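Local coordinates for endoglucanase A (Clostridium longisporum, PDB 6Q1I), which hydrolyses internal beta-1,4-glucosidic linkages in cellulose derivatives, lichenan and barley beta-glucan, and also cleaves xylan, through its family 5 TIM-barrel catalytic domain, at residues Asp263-Leu266 against Asp267-Asn271; Leu349-Gly352 against Tyr353-His357. One frame throughout, in Å; residues are numbered along the deposited sequence.

Contact 1 (Asp263-Leu266 against Asp267-Asn271); sequences DVEL and DSYLN
Glu-265 and Tyr-269, one helical turn apart, cross obliquely, carboxylate oxygen OE2 coming to the phenol oxygen. Glu-265 sets CG opposite its own backbone N (chi1 176°) and runs on extended, out from the helix; the Tyr-269 side chain, leaning back toward the N-terminal end, brings its hydroxyl there. Carboxylate and ring planes stand 87° apart. OE2 is hydrogen-bonded to Ser-237 OG; its 2.6 Å approach to Tyr-269 OH is at most a weak hydrogen bond, since that proton has another acceptor within reach. The methylene CG of Glu-265 rests 3.5 Å from Tyr-269 CZ.

The carbonyl of Glu-265 is gripped twice. Tyr-269 N reaches Glu-265 O at 3.2 Å, and Ser-268 OG, with chi1 at 81° lodged between its own N and carbonyl carbon, donates to the same O at 2.7 Å. That oxygen also sits 3.5 Å above the Tyr-269 ring, over its centre. Leu-266 CD2 lies 4.0 Å from Tyr-269 CD2. Asp-267 makes a salt bridge to Arg-310.

Helix 256-275 is an outer helix of the (beta/alpha)8 barrel, between strands 229-234 and 280-285 in the chain. Leu-266 and Tyr-269 face the barrel wall at Ile-282; Leu-266 also meets Ala-306 of helix 293-309, Tyr-269 Met-218 of helix 215-219.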
# COMPACT_ATOMS: atom_id res chain seq x y z
N ASP A 263 -7.77 10.69 16.26
CA ASP A 263 -6.70 11.67 16.45
C ASP A 263 -5.54 11.08 17.25
O ASP A 263 -4.37 11.27 16.89
CB ASP A 263 -7.25 12.92 17.16
CG ASP A 263 -8.12 13.78 16.25
OD1 ASP A 263 -7.97 13.72 15.02
OD2 ASP A 263 -8.94 14.54 16.79
N VAL A 264 -5.84 10.36 18.34
CA VAL A 264 -4.77 9.77 19.15
C VAL A 264 -4.01 8.72 18.35
O VAL A 264 -2.78 8.61 18.45
CB VAL A 264 -5.35 9.21 20.46
CG1 VAL A 264 -4.33 8.35 21.19
CG2 VAL A 264 -5.82 10.36 21.35
N GLU A 265 -4.73 7.92 17.56
CA GLU A 265 -4.08 6.92 16.72
C GLU A 265 -3.13 7.57 15.72
O GLU A 265 -1.97 7.15 15.57
CB GLU A 265 -5.15 6.09 16.01
CG GLU A 265 -4.61 5.07 15.03
CD GLU A 265 -5.70 4.25 14.35
OE1 GLU A 265 -6.88 4.32 14.79
OE2 GLU A 265 -5.40 3.57 13.36
N LEU A 266 -3.60 8.60 15.01
CA LEU A 266 -2.75 9.26 14.02
C LEU A 266 -1.57 9.96 14.68
O LEU A 266 -0.46 9.97 14.12
CB LEU A 266 -3.59 10.22 13.18
CG LEU A 266 -4.65 9.55 12.30
CD1 LEU A 266 -5.59 10.59 11.70
CD2 LEU A 266 -3.98 8.72 11.19
N ASP A 267 -1.78 10.56 15.86
CA ASP A 267 -0.66 11.11 16.62
C ASP A 267 0.39 10.04 16.90
O ASP A 267 1.60 10.30 16.80
CB ASP A 267 -1.14 11.67 17.97
CG ASP A 267 -1.83 13.02 17.86
OD1 ASP A 267 -1.78 13.68 16.80
OD2 ASP A 267 -2.43 13.43 18.88
N SER A 268 -0.04 8.83 17.26
CA SER A 268 0.92 7.77 17.57
C SER A 268 1.75 7.41 16.34
O SER A 268 2.96 7.15 16.46
CB SER A 268 0.22 6.54 18.16
OG SER A 268 -0.36 5.71 17.15
N TYR A 269 1.15 7.42 15.15
CA TYR A 269 1.92 7.15 13.94
C TYR A 269 2.92 8.27 13.68
O TYR A 269 4.12 8.02 13.49
CB TYR A 269 1.00 6.99 12.73
CG TYR A 269 -0.05 5.89 12.84
CD1 TYR A 269 0.11 4.82 13.72
CD2 TYR A 269 -1.20 5.94 12.07
CE1 TYR A 269 -0.85 3.82 13.82
CE2 TYR A 269 -2.16 4.94 12.15
CZ TYR A 269 -1.98 3.89 13.03
OH TYR A 269 -2.94 2.90 13.12
N LEU A 270 2.45 9.52 13.67
CA LEU A 270 3.34 10.65 13.41
C LEU A 270 4.50 10.64 14.39
O LEU A 270 5.67 10.68 14.00
CB LEU A 270 2.55 11.95 13.57
CG LEU A 270 3.39 13.23 13.56
CD1 LEU A 270 4.09 13.39 12.22
CD2 LEU A 270 2.53 14.43 13.88
N ASN A 271 4.17 10.58 15.68
CA ASN A 271 5.17 10.85 16.70
C ASN A 271 6.11 9.67 16.89
O ASN A 271 7.31 9.86 17.13
CB ASN A 271 4.49 11.24 18.02
CG ASN A 271 3.67 12.53 17.90
OD1 ASN A 271 3.83 13.30 16.96
ND2 ASN A 271 2.78 12.75 18.86

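Contact 2 (Leu349-Gly352 against Tyr353-His357); sequences LIRG and YKNVH
Backbone hydrogen bonds carry most of this contact, three i to i+4 links in succession: Tyr-353 N to Leu-349 O, Lys-354 N to Ile-350 O at 2.9 Å, and Asn-355 N to Arg-351 O at 2.8 Å. The last is the most bent, 138° at the hydrogen. Two residues on, Tyr-353 O accepts from both Val-356 N and His-357 N, close to the C-terminus.

Apolar contact between the side chains is slight: Ile-350 CG2 stays 4.4 Å from Lys-354 CG.

Among the polar groups, Arg-351 and Asn-355 run side by side and point the same way, guanidinium and amide planes 51° apart, with CG of Arg-351 4.1 Å from Asn-355 OD1. Asn-355 ND2 is hydrogen-bonded to Thr-305 and to Glu-301, and Arg-351 NE makes a salt bridge to Glu-301. Lys-354 bends at chi2 and chi3, near -60° each, turning forward toward the chain end, with NZ 2.7 Å from His-357 O, in the carbonyl plane on a lone pair.

Helix 343-356, the last of the chain, closes the outer layer of the (beta/alpha)8 barrel. It packs against helix 293-309, where Leu-349 meets Ala-300 and Val-304 and Tyr-353 meets Gln-308; Ile-350 and Tyr-353 also lie on Val-23 of the first strand, 23-27.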
# COMPACT_ATOMS: atom_id res chain seq x y z
N LEU A 349 -13.32 12.43 0.63
CA LEU A 349 -11.87 12.26 0.63
C LEU A 349 -11.17 13.50 0.10
O LEU A 349 -10.19 13.98 0.68
CB LEU A 349 -11.50 11.04 -0.21
CG LEU A 349 -11.87 9.67 0.34
CD1 LEU A 349 -11.70 8.60 -0.73
CD2 LEU A 349 -11.04 9.32 1.56
N ILE A 350 -11.64 14.01 -1.03
CA ILE A 350 -11.00 15.16 -1.65
C ILE A 350 -11.24 16.40 -0.80
O ILE A 350 -10.35 17.25 -0.66
CB ILE A 350 -11.49 15.33 -3.11
CG1 ILE A 350 -11.24 14.05 -3.94
CG2 ILE A 350 -10.83 16.55 -3.75
CD1 ILE A 350 -9.80 13.57 -3.93
N ARG A 351 -12.44 16.54 -0.23
CA ARG A 351 -12.72 17.66 0.66
C ARG A 351 -11.78 17.64 1.87
O ARG A 351 -11.30 18.70 2.29
CB ARG A 351 -14.19 17.60 1.10
CG ARG A 351 -14.61 18.71 2.03
CD ARG A 351 -16.12 18.76 2.19
NE ARG A 351 -16.71 17.54 2.75
CZ ARG A 351 -17.50 16.69 2.10
NH1 ARG A 351 -17.84 16.88 0.83
NH2 ARG A 351 -17.97 15.64 2.74
N GLY A 352 -11.50 16.46 2.42
CA GLY A 352 -10.58 16.39 3.54
C GLY A 352 -9.18 16.85 3.17
O GLY A 352 -8.51 17.52 3.96
N TYR A 353 -8.73 16.50 1.97
CA TYR A 353 -7.45 16.99 1.48
C TYR A 353 -7.47 18.51 1.32
O TYR A 353 -6.55 19.21 1.79
CB TYR A 353 -7.10 16.30 0.15
CG TYR A 353 -5.91 16.94 -0.52
CD1 TYR A 353 -4.63 16.71 -0.06
CD2 TYR A 353 -6.08 17.82 -1.57
CE1 TYR A 353 -3.54 17.32 -0.64
CE2 TYR A 353 -5.00 18.44 -2.16
CZ TYR A 353 -3.73 18.20 -1.69
OH TYR A 353 -2.64 18.82 -2.26
N LYS A 354 -8.52 19.04 0.70
CA LYS A 354 -8.61 20.48 0.47
C LYS A 354 -8.83 21.28 1.75
O LYS A 354 -8.56 22.48 1.77
CB LYS A 354 -9.74 20.76 -0.53
CG LYS A 354 -9.43 20.30 -1.95
CD LYS A 354 -8.18 20.96 -2.52
CE LYS A 354 -8.26 22.48 -2.53
NZ LYS A 354 -6.97 23.08 -2.98
N ASN A 355 -9.31 20.64 2.81
CA ASN A 355 -9.40 21.32 4.10
C ASN A 355 -8.02 21.78 4.55
O ASN A 355 -7.90 22.79 5.27
CB ASN A 355 -9.96 20.39 5.17
CG ASN A 355 -11.46 20.16 5.04
OD1 ASN A 355 -12.17 20.96 4.44
ND2 ASN A 355 -11.94 19.09 5.65
N VAL A 356 -6.98 21.05 4.17
CA VAL A 356 -5.62 21.31 4.62
C VAL A 356 -4.81 22.02 3.54
O VAL A 356 -4.00 22.90 3.84
CB VAL A 356 -4.96 19.98 5.03
CG1 VAL A 356 -3.53 20.22 5.48
CG2 VAL A 356 -5.78 19.31 6.14
N HIS A 357 -5.00 21.62 2.29
CA HIS A 357 -4.22 22.13 1.18
C HIS A 357 -5.13 22.86 0.20
O HIS A 357 -5.56 22.32 -0.81
CB HIS A 357 -3.48 20.99 0.49
CG HIS A 357 -2.50 20.29 1.38
ND1 HIS A 357 -1.27 20.83 1.69
CD2 HIS A 357 -2.56 19.10 2.02
CE1 HIS A 357 -0.61 20.00 2.48
NE2 HIS A 357 -1.37 18.94 2.69
OXT HIS A 357 -5.43 24.02 0.44

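How the contacts relate
Both contacts are made within one helix, between residues about a turn apart, in the outer layer of the TIM barrel, with centres 19 Å apart and nearest atoms about 10 Å apart. Neither is core; contact 2 is the more exposed, with three exposed touching residues against one. Helix 293-309 touches both: contact 1 through Asp-263 and Leu-266, contact 2 through Leu-349, Tyr-353 and the bonds to Glu-301 and Thr-305. In contact 1 a carboxylate meets a phenol and a serine hydroxyl bonds to a main-chain carbonyl, while Ser-237 and Arg-310 take acidic ends. Contact 2, at the chain's end, is mostly main chain. Inward, contact 1 leans on strand 280-285, contact 2 on strand 23-27.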